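Local coordinates for Ketoacyl_synth_N domain-containing protein (Photorhabdus luminescens subsp. laumondii, PDB 6SMO) that probably serves as the ketosynthase-like partner subunit of a PKS_KS domain-containing protein in polyketide chain assembly, lining the pocket of a bound pentaoxo-dodecanal chain, at residues 155-158 with 159-162; 189-192 with 193-196; 230-233 with 234-238. All coordinates share one frame; numbering follows the deposited sequence.

Interaction 1 (155-158 with 159-162)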
ATOM      1  N   PHE C 155      -3.435   2.925  -3.273  1.00 31.63           N
ATOM      2  CA  PHE C 155      -2.753   4.225  -3.448  1.00 31.70           C
ATOM      3  C   PHE C 155      -3.137   5.102  -2.263  1.00 32.46           C
ATOM      4  O   PHE C 155      -4.284   5.037  -1.848  1.00 32.73           O
ATOM      5  CB  PHE C 155      -3.218   4.895  -4.737  1.00 31.17           C
ATOM      6  CG  PHE C 155      -2.788   4.198  -5.997  1.00 31.03           C
ATOM      7  CD1 PHE C 155      -3.505   3.124  -6.491  1.00 30.91           C
ATOM      8  CD2 PHE C 155      -1.669   4.619  -6.688  1.00 30.98           C
ATOM      9  CE1 PHE C 155      -3.110   2.487  -7.651  1.00 31.02           C
ATOM     10  CE2 PHE C 155      -1.275   3.981  -7.850  1.00 31.10           C
ATOM     11  CZ  PHE C 155      -1.998   2.918  -8.329  1.00 31.08           C
ATOM     12  N   SER C 156      -2.184   5.871  -1.743  1.00 33.48           N
ATOM     13  CA  SER C 156      -2.452   6.787  -0.609  1.00 34.48           C
ATOM     14  C   SER C 156      -2.051   8.206  -1.008  1.00 35.03           C
ATOM     15  O   SER C 156      -1.878   9.032  -0.121  1.00 36.71           O
ATOM     16  CB  SER C 156      -1.729   6.341   0.622  1.00 34.98           C
ATOM     17  OG  SER C 156      -2.168   5.057   1.022  1.00 35.35           O
ATOM     18  N   THR C 157      -1.927   8.459  -2.311  1.00 34.66           N
ATOM     19  CA  THR C 157      -1.575   9.802  -2.841  1.00 34.27           C
ATOM     20  C   THR C 157      -2.667  10.790  -2.421  1.00 35.02           C
ATOM     21  O   THR C 157      -3.835  10.560  -2.790  1.00 35.48           O
ATOM     22  CB  THR C 157      -1.395   9.783  -4.364  1.00 33.68           C
ATOM     23  OG1 THR C 157      -0.701   8.590  -4.731  1.00 33.08           O
ATOM     24  CG2 THR C 157      -0.636  10.988  -4.874  1.00 33.71           C
ATOM     25  N   SER C 158      -2.297  11.837  -1.678  1.00 35.09           N
ATOM     26  CA  SER C 158      -3.228  12.837  -1.091  1.00 35.43           C
ATOM     27  C   SER C 158      -4.251  13.285  -2.141  1.00 35.37           C
ATOM     28  O   SER C 158      -3.825  13.725  -3.228  1.00 35.28           O
ATOM     29  CB  SER C 158      -2.480  14.012  -0.515  1.00 35.39           C
ATOM     30  OG  SER C 158      -1.932  13.686   0.752  1.00 35.53           O
ATOM     31  N   ASP C 159      -5.543  13.123  -1.827  1.00 35.64           N
ATOM     32  CA  ASP C 159      -6.710  13.658  -2.584  1.00 35.46           C
ATOM     33  C   ASP C 159      -7.022  12.768  -3.799  1.00 34.63           C
ATOM     34  O   ASP C 159      -8.202  12.394  -3.948  1.00 34.52           O
ATOM     35  CB  ASP C 159      -6.501  15.128  -2.967  1.00 35.87           C
ATOM     36  CG  ASP C 159      -6.258  16.033  -1.769  1.00 36.51           C
ATOM     37  OD1 ASP C 159      -7.084  16.005  -0.836  1.00 37.02           O
ATOM     38  OD2 ASP C 159      -5.236  16.750  -1.770  1.00 36.29           O
ATOM     39  N   VAL C 160      -6.020  12.429  -4.620  1.00 34.25           N
ATOM     40  CA  VAL C 160      -6.208  11.754  -5.943  1.00 33.64           C
ATOM     41  C   VAL C 160      -5.841  10.264  -5.853  1.00 33.43           C
ATOM     42  O   VAL C 160      -5.486   9.691  -6.901  1.00 33.92           O
ATOM     43  CB  VAL C 160      -5.407  12.463  -7.055  1.00 33.47           C
ATOM     44  CG1 VAL C 160      -5.897  13.885  -7.281  1.00 33.57           C
ATOM     45  CG2 VAL C 160      -3.904  12.451  -6.800  1.00 33.32           C
ATOM     46  N   ALA C 161      -5.956   9.646  -4.671  1.00 33.38           N
ATOM     47  CA  ALA C 161      -5.642   8.214  -4.438  1.00 33.14           C
ATOM     48  C   ALA C 161      -6.624   7.331  -5.218  1.00 33.07           C
ATOM     49  O   ALA C 161      -6.163   6.472  -5.994  1.00 32.76           O
ATOM     50  CB  ALA C 161      -5.683   7.899  -2.962  1.00 33.13           C
ATOM     51  N   GLY C 162      -7.928   7.540  -5.008  1.00 33.40           N
ATOM     52  CA  GLY C 162      -9.013   6.771  -5.649  1.00 33.84           C
ATOM     53  C   GLY C 162      -9.111   7.052  -7.139  1.00 33.95           C
ATOM     54  O   GLY C 162      -9.519   6.139  -7.882  1.00 34.09           O
TER

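Interaction 2 (189-192 with 193-196)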
ATOM      1  N   LEU C 189     -13.261   9.340   8.792  1.00 44.95           N
ATOM      2  CA  LEU C 189     -12.700  10.623   9.300  1.00 45.85           C
ATOM      3  C   LEU C 189     -13.290  10.967  10.676  1.00 47.56           C
ATOM      4  O   LEU C 189     -13.000  12.077  11.168  1.00 48.38           O
ATOM      5  CB  LEU C 189     -13.014  11.733   8.290  1.00 45.52           C
ATOM      6  CG  LEU C 189     -12.631  11.451   6.837  1.00 44.85           C
ATOM      7  CD1 LEU C 189     -13.134  12.558   5.925  1.00 44.83           C
ATOM      8  CD2 LEU C 189     -11.127  11.281   6.685  1.00 44.60           C
ATOM      9  N   SER C 190     -14.070  10.062  11.280  1.00 48.97           N
ATOM     10  CA  SER C 190     -14.856  10.317  12.519  1.00 50.49           C
ATOM     11  C   SER C 190     -14.039   9.995  13.778  1.00 51.19           C
ATOM     12  O   SER C 190     -14.542  10.285  14.883  1.00 52.24           O
ATOM     13  CB  SER C 190     -16.154   9.550  12.503  1.00 50.74           C
ATOM     14  OG  SER C 190     -17.015  10.041  11.488  1.00 50.97           O
ATOM     15  N   SER C 191     -12.835   9.425  13.632  1.00 51.49           N
ATOM     16  CA  SER C 191     -11.928   9.080  14.761  1.00 51.38           C
ATOM     17  C   SER C 191     -11.343  10.360  15.355  1.00 51.73           C
ATOM     18  O   SER C 191     -10.888  11.230  14.615  1.00 50.53           O
ATOM     19  CB  SER C 191     -10.849   8.114  14.335  1.00 51.31           C
ATOM     20  OG  SER C 191      -9.975   8.702  13.385  1.00 51.14           O
ATOM     21  N   PRO C 192     -11.342  10.513  16.701  1.00 52.32           N
ATOM     22  CA  PRO C 192     -10.955  11.767  17.355  1.00 52.59           C
ATOM     23  C   PRO C 192      -9.697  12.480  16.826  1.00 51.94           C
ATOM     24  O   PRO C 192      -9.706  13.699  16.799  1.00 52.64           O
ATOM     25  CB  PRO C 192     -10.708  11.324  18.805  1.00 53.07           C
ATOM     26  CG  PRO C 192     -11.687  10.192  19.014  1.00 53.08           C
ATOM     27  CD  PRO C 192     -11.747   9.484  17.676  1.00 52.77           C
ATOM     28  N   LEU C 193      -8.659  11.731  16.434  1.00 51.07           N
ATOM     29  CA  LEU C 193      -7.347  12.294  16.006  1.00 50.73           C
ATOM     30  C   LEU C 193      -7.522  13.065  14.692  1.00 50.85           C
ATOM     31  O   LEU C 193      -7.144  14.254  14.656  1.00 50.67           O
ATOM     32  CB  LEU C 193      -6.314  11.171  15.855  1.00 50.14           C
ATOM     33  CG  LEU C 193      -4.945  11.596  15.316  1.00 49.93           C
ATOM     34  CD1 LEU C 193      -4.350  12.733  16.138  1.00 49.83           C
ATOM     35  CD2 LEU C 193      -3.987  10.416  15.276  1.00 49.68           C
ATOM     36  N   VAL C 194      -8.065  12.414  13.658  1.00 50.75           N
ATOM     37  CA  VAL C 194      -8.249  13.006  12.298  1.00 51.45           C
ATOM     38  C   VAL C 194      -9.453  13.959  12.311  1.00 51.70           C
ATOM     39  O   VAL C 194      -9.459  14.894  11.488  1.00 52.13           O
ATOM     40  CB  VAL C 194      -8.387  11.932  11.199  1.00 51.41           C
ATOM     41  CG1 VAL C 194      -7.174  11.016  11.151  1.00 51.48           C
ATOM     42  CG2 VAL C 194      -9.666  11.119  11.331  1.00 51.84           C
ATOM     43  N   LYS C 195     -10.432  13.736  13.197  1.00 52.30           N
ATOM     44  CA  LYS C 195     -11.646  14.591  13.322  1.00 52.90           C
ATOM     45  C   LYS C 195     -11.225  15.997  13.769  1.00 52.64           C
ATOM     46  O   LYS C 195     -11.600  16.969  13.083  1.00 52.78           O
ATOM     47  CB  LYS C 195     -12.659  13.989  14.301  1.00 53.99           C
ATOM     48  CG  LYS C 195     -14.043  14.627  14.256  1.00 54.99           C
ATOM     49  CD  LYS C 195     -15.093  13.890  15.063  1.00 55.86           C
ATOM     50  CE  LYS C 195     -15.126  14.300  16.520  1.00 56.94           C
ATOM     51  NZ  LYS C 195     -15.855  15.575  16.716  1.00 57.77           N
ATOM     52  N   ASN C 196     -10.468  16.091  14.868  1.00 52.42           N
ATOM     53  CA  ASN C 196      -9.970  17.370  15.446  1.00 52.54           C
ATOM     54  C   ASN C 196      -8.978  18.028  14.477  1.00 52.30           C
ATOM     55  O   ASN C 196      -8.917  19.274  14.462  1.00 52.16           O
ATOM     56  CB  ASN C 196      -9.334  17.164  16.824  1.00 52.45           C
ATOM     57  CG  ASN C 196     -10.352  16.900  17.913  1.00 52.40           C
ATOM     58  OD1 ASN C 196     -11.214  17.735  18.178  1.00 52.98           O
ATOM     59  ND2 ASN C 196     -10.254  15.749  18.557  1.00 51.05           N
TER

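Interaction 3 (230-233 with 234-238)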
ATOM      1  N   ARG C 230     -14.440  -5.458 -22.239  1.00 43.13           N
ATOM      2  CA  ARG C 230     -15.687  -5.228 -23.020  1.00 44.31           C
ATOM      3  C   ARG C 230     -16.230  -6.560 -23.552  1.00 45.48           C
ATOM      4  O   ARG C 230     -17.448  -6.788 -23.419  1.00 46.31           O
ATOM      5  CB  ARG C 230     -15.430  -4.247 -24.168  1.00 44.49           C
ATOM      6  CG  ARG C 230     -16.688  -3.800 -24.900  1.00 44.88           C
ATOM      7  CD  ARG C 230     -16.430  -2.634 -25.832  1.00 44.80           C
ATOM      8  NE  ARG C 230     -17.598  -2.302 -26.638  1.00 45.38           N
ATOM      9  CZ  ARG C 230     -17.978  -2.942 -27.744  1.00 45.55           C
ATOM     10  NH1 ARG C 230     -19.060  -2.545 -28.392  1.00 46.12           N
ATOM     11  NH2 ARG C 230     -17.286  -3.973 -28.201  1.00 45.44           N
ATOM     12  N   GLN C 231     -15.366  -7.394 -24.139  1.00 46.78           N
ATOM     13  CA  GLN C 231     -15.746  -8.703 -24.740  1.00 47.87           C
ATOM     14  C   GLN C 231     -16.233  -9.651 -23.635  1.00 47.82           C
ATOM     15  O   GLN C 231     -17.198 -10.394 -23.893  1.00 48.04           O
ATOM     16  CB  GLN C 231     -14.580  -9.305 -25.528  1.00 48.99           C
ATOM     17  CG  GLN C 231     -14.167  -8.479 -26.740  1.00 49.62           C
ATOM     18  CD  GLN C 231     -15.269  -8.346 -27.764  1.00 49.73           C
ATOM     19  OE1 GLN C 231     -15.654  -7.244 -28.148  1.00 50.54           O
ATOM     20  NE2 GLN C 231     -15.794  -9.475 -28.210  1.00 50.14           N
ATOM     21  N   HIS C 232     -15.602  -9.615 -22.456  1.00 47.88           N
ATOM     22  CA  HIS C 232     -15.983 -10.419 -21.261  1.00 48.24           C
ATOM     23  C   HIS C 232     -17.386 -10.017 -20.785  1.00 48.12           C
ATOM     24  O   HIS C 232     -18.137 -10.914 -20.353  1.00 48.28           O
ATOM     25  CB  HIS C 232     -14.944 -10.266 -20.141  1.00 47.98           C
ATOM     26  CG  HIS C 232     -15.214 -11.122 -18.948  1.00 48.55           C
ATOM     27  ND1 HIS C 232     -16.033 -10.711 -17.913  1.00 48.19           N
ATOM     28  CD2 HIS C 232     -14.783 -12.360 -18.622  1.00 48.54           C
ATOM     29  CE1 HIS C 232     -16.092 -11.659 -16.999  1.00 48.07           C
ATOM     30  NE2 HIS C 232     -15.333 -12.682 -17.410  1.00 48.30           N
ATOM     31  N   ALA C 233     -17.715  -8.722 -20.854  1.00 48.15           N
ATOM     32  CA  ALA C 233     -19.021  -8.151 -20.443  1.00 48.72           C
ATOM     33  C   ALA C 233     -20.112  -8.575 -21.434  1.00 49.37           C
ATOM     34  O   ALA C 233     -21.200  -8.979 -20.976  1.00 49.15           O
ATOM     35  CB  ALA C 233     -18.924  -6.649 -20.336  1.00 48.86           C
ATOM     36  N   LEU C 234     -19.828  -8.479 -22.739  1.00 49.88           N
ATOM     37  CA  LEU C 234     -20.750  -8.878 -23.840  1.00 51.00           C
ATOM     38  C   LEU C 234     -20.980 -10.396 -23.806  1.00 51.58           C
ATOM     39  O   LEU C 234     -22.099 -10.824 -24.154  1.00 51.88           O
ATOM     40  CB  LEU C 234     -20.158  -8.441 -25.184  1.00 51.14           C
ATOM     41  CG  LEU C 234     -20.154  -6.934 -25.446  1.00 51.10           C
ATOM     42  CD1 LEU C 234     -19.224  -6.586 -26.598  1.00 51.31           C
ATOM     43  CD2 LEU C 234     -21.559  -6.424 -25.724  1.00 51.22           C
ATOM     44  N   GLU C 235     -19.964 -11.167 -23.400  1.00 51.93           N
ATOM     45  CA  GLU C 235     -19.996 -12.655 -23.319  1.00 53.02           C
ATOM     46  C   GLU C 235     -21.147 -13.094 -22.403  1.00 52.27           C
ATOM     47  O   GLU C 235     -21.977 -13.906 -22.857  1.00 52.54           O
ATOM     48  CB  GLU C 235     -18.652 -13.189 -22.812  1.00 53.83           C
ATOM     49  CG  GLU C 235     -18.457 -14.684 -23.019  1.00 55.37           C
ATOM     50  CD  GLU C 235     -19.179 -15.587 -22.032  1.00 56.45           C
ATOM     51  OE1 GLU C 235     -19.736 -16.612 -22.471  1.00 56.85           O
ATOM     52  OE2 GLU C 235     -19.174 -15.269 -20.826  1.00 56.77           O
ATOM     53  N   ARG C 236     -21.194 -12.564 -21.175  1.00 51.06           N
ATOM     54  CA  ARG C 236     -22.152 -12.975 -20.110  1.00 50.05           C
ATOM     55  C   ARG C 236     -23.475 -12.201 -20.237  1.00 50.08           C
ATOM     56  O   ARG C 236     -24.392 -12.491 -19.443  1.00 49.66           O
ATOM     57  CB  ARG C 236     -21.528 -12.783 -18.721  1.00 48.80           C
ATOM     58  CG  ARG C 236     -21.380 -11.335 -18.271  1.00 47.61           C
ATOM     59  CD  ARG C 236     -20.493 -11.226 -17.043  1.00 46.77           C
ATOM     60  NE  ARG C 236     -20.394  -9.865 -16.525  1.00 45.65           N
ATOM     61  CZ  ARG C 236     -21.288  -9.275 -15.733  1.00 44.97           C
ATOM     62  NH1 ARG C 236     -22.387  -9.912 -15.358  1.00 45.31           N
ATOM     63  NH2 ARG C 236     -21.084  -8.035 -15.324  1.00 43.79           N
ATOM     64  N   GLY C 237     -23.572 -11.262 -21.187  1.00 50.28           N
ATOM     65  CA  GLY C 237     -24.790 -10.471 -21.452  1.00 50.75           C
ATOM     66  C   GLY C 237     -25.079  -9.494 -20.325  1.00 50.55           C
ATOM     67  O   GLY C 237     -26.214  -9.500 -19.810  1.00 51.21           O
ATOM     68  N   ALA C 238     -24.083  -8.680 -19.964  1.00 49.67           N
ATOM     69  CA  ALA C 238     -24.108  -7.743 -18.815  1.00 49.11           C
ATOM     70  C   ALA C 238     -24.790  -6.430 -19.214  1.00 48.76           C
ATOM     71  O   ALA C 238     -24.683  -6.035 -20.392  1.00 48.11           O
ATOM     72  CB  ALA C 238     -22.701  -7.498 -18.330  1.00 48.86           C
TER

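Interaction 1 (155-158 with 159-162)
Val-160 N donates to Ser-158 O at 2.9 Å, a weak hydrogen bond (150°) that closes a classic gamma-turn round Asp-159 (phi 80°), between strand 154-155 and helix 161-175. Such a strand-turn-helix corner recalls the nucleophile elbow of the thiolase fold, where active ketosynthases carry cysteine.

Packing of methyls follows the turn. Ala-161 CB lies beside the carbonyl oxygens of Thr-157 and Phe-155, and its apolar partner is Phe-155 CB, 4.3 Å from Ala-161 CB. The methyl CG2 of Thr-157 meets Val-160 CG2 at 4.1 Å, the two side chains crossing at a slant.

The polar ends find their partners outside the turn. Ser-156 OG is bonded to Asn-102 O of its own chain and to Ser-188 of the partner chain, the PKS_KS domain-containing protein; Thr-157 OG1 likewise bridges Gln-164 OE1 and Asn-186 N of the partner chain. Ser-158 OG bonds Asp-166 of that chain.

Within the turn the contacts are a weak backbone bond and methyl packing, whereas the hydroxyls of Ser-156 and Thr-157, both buried, are satisfied partly across the subunit boundary, so the turn is part of that interface.

Interaction 2 (189-192 with 193-196)
Ser-191 O takes the amide of Lys-195 at 2.9 Å, with an N-H...O angle of 155°. One residue on, Pro-192 O receives two donors from Asn-196. The backbone N of Asn-196 is 3.2 Å from Pro-192 O, and its bond is nearly straight at 166°. The side-chain amide adds a weak bond, Asn-196 ND2 lying 2.8 Å from Pro-192 O. With chi1 at -74°, Asn-196 CG stands beside its own backbone N, which brings the amide back over the first turn.

The next layer is van der Waals contact. Val-194 CG2 lies beside Ser-191 OG and Leu-189 O, 3.5 Å from the latter. Lys-195 lays its aliphatic part along the incoming loop: Lys-195 CB is 3.3 Å from Ser-191 O, and its CD is 3.7 Å from Ser-190 O, before the chain bends away toward its amine.

Ser-191 is the N-cap of helix 192-204, yet its hydroxyl makes no capping bond. The carboxylate of Glu-111 instead accepts from Leu-193 N in the first turn, and Ser-190 OG is held by Glu-220. Ile-152 and Phe-165 of the neighbouring PKS_KS chain pack on the helix start: the former on Pro-192 and Asn-196, the latter on Leu-193 and Val-194, which places it at the subunit interface.

Proline at the first helical position has no amide hydrogen to satisfy, and a carboxylate from another helix serves the amide that follows it. The bond from Leu-193 N to Glu-111 ties the start to helix 111-116, without help from the N-cap side chain, and a negative group at this end probably also interacts favourably with the helix dipole.

Interaction 3 (230-233 with 234-238)
Ala-233 O accepts the amide of Ala-238 N at 3.1 Å, the 6→1 bond of a Schellman motif that closes helix 230-235. Gly-237 is its C-prime residue, with a positive phi of 70°, and the companion bond from Gly-237 N to Leu-234 O is weak.

Ordinary helical hydrogen bonds precede this end. Leu-234 N donates to Arg-230 O at 3.0 Å, while Glu-235 N reaches Gln-231 O over 2.9 Å on a more bent path of 138°.

Apolar contact spans the reversal. Ala-233 CB and Ala-238 CB approach to 4.4 Å, the usual hydrophobic companion of this cap, and Ala-233 also packs on Val-6 and Thr-8 of strand 5-13.

A methyl packs over a charged group one turn earlier. Leu-234 lays CD1 over one face of the Arg-230 guanidinium, 3.6 Å from Arg-230 NH2; chi1 of -172° sends Arg-230 CG away from the backbone N, and the chain runs extended to NE, bringing the flat group to that methyl.

Charged and polar side chains bind the helix to the strand it follows. Arg-236 NH2 forms a salt bridge with Glu-228 OE2, His-232 ND1 is hydrogen-bonded to Glu-228 OE1, and Arg-236 NH1 also reaches Ser-84 O. The imidazole and the arginine thus use different oxygens of one carboxylate, and His-232 CE1 comes within 4.4 Å of Arg-236 CD. The Arg-236 guanidinium is also roofed on one face, where Ala-238 CB sits 3.4 Å above its plane, over the centre of the group.

In the fold
The three contacts follow one another along the chain. Interactions 1 and 2 each sit where a strand of the mixed sheet hands over to a helix: strand 154-155 to helix 161-175, then strand 180-187 to helix 192-204; both strands run parallel to strand 96-101. Their centres are about 19 Å apart, and both face the PKS_KS chain. Interaction 3 ends the short helix between strands 218-229 and 242-251. Its centre is about 43 Å from that of interaction 2, on the other side of the chain's centre, and no other chain of the assembly touches it. Two helix starts thus lie at the subunit interface, while the one helix end belongs to the outer surface.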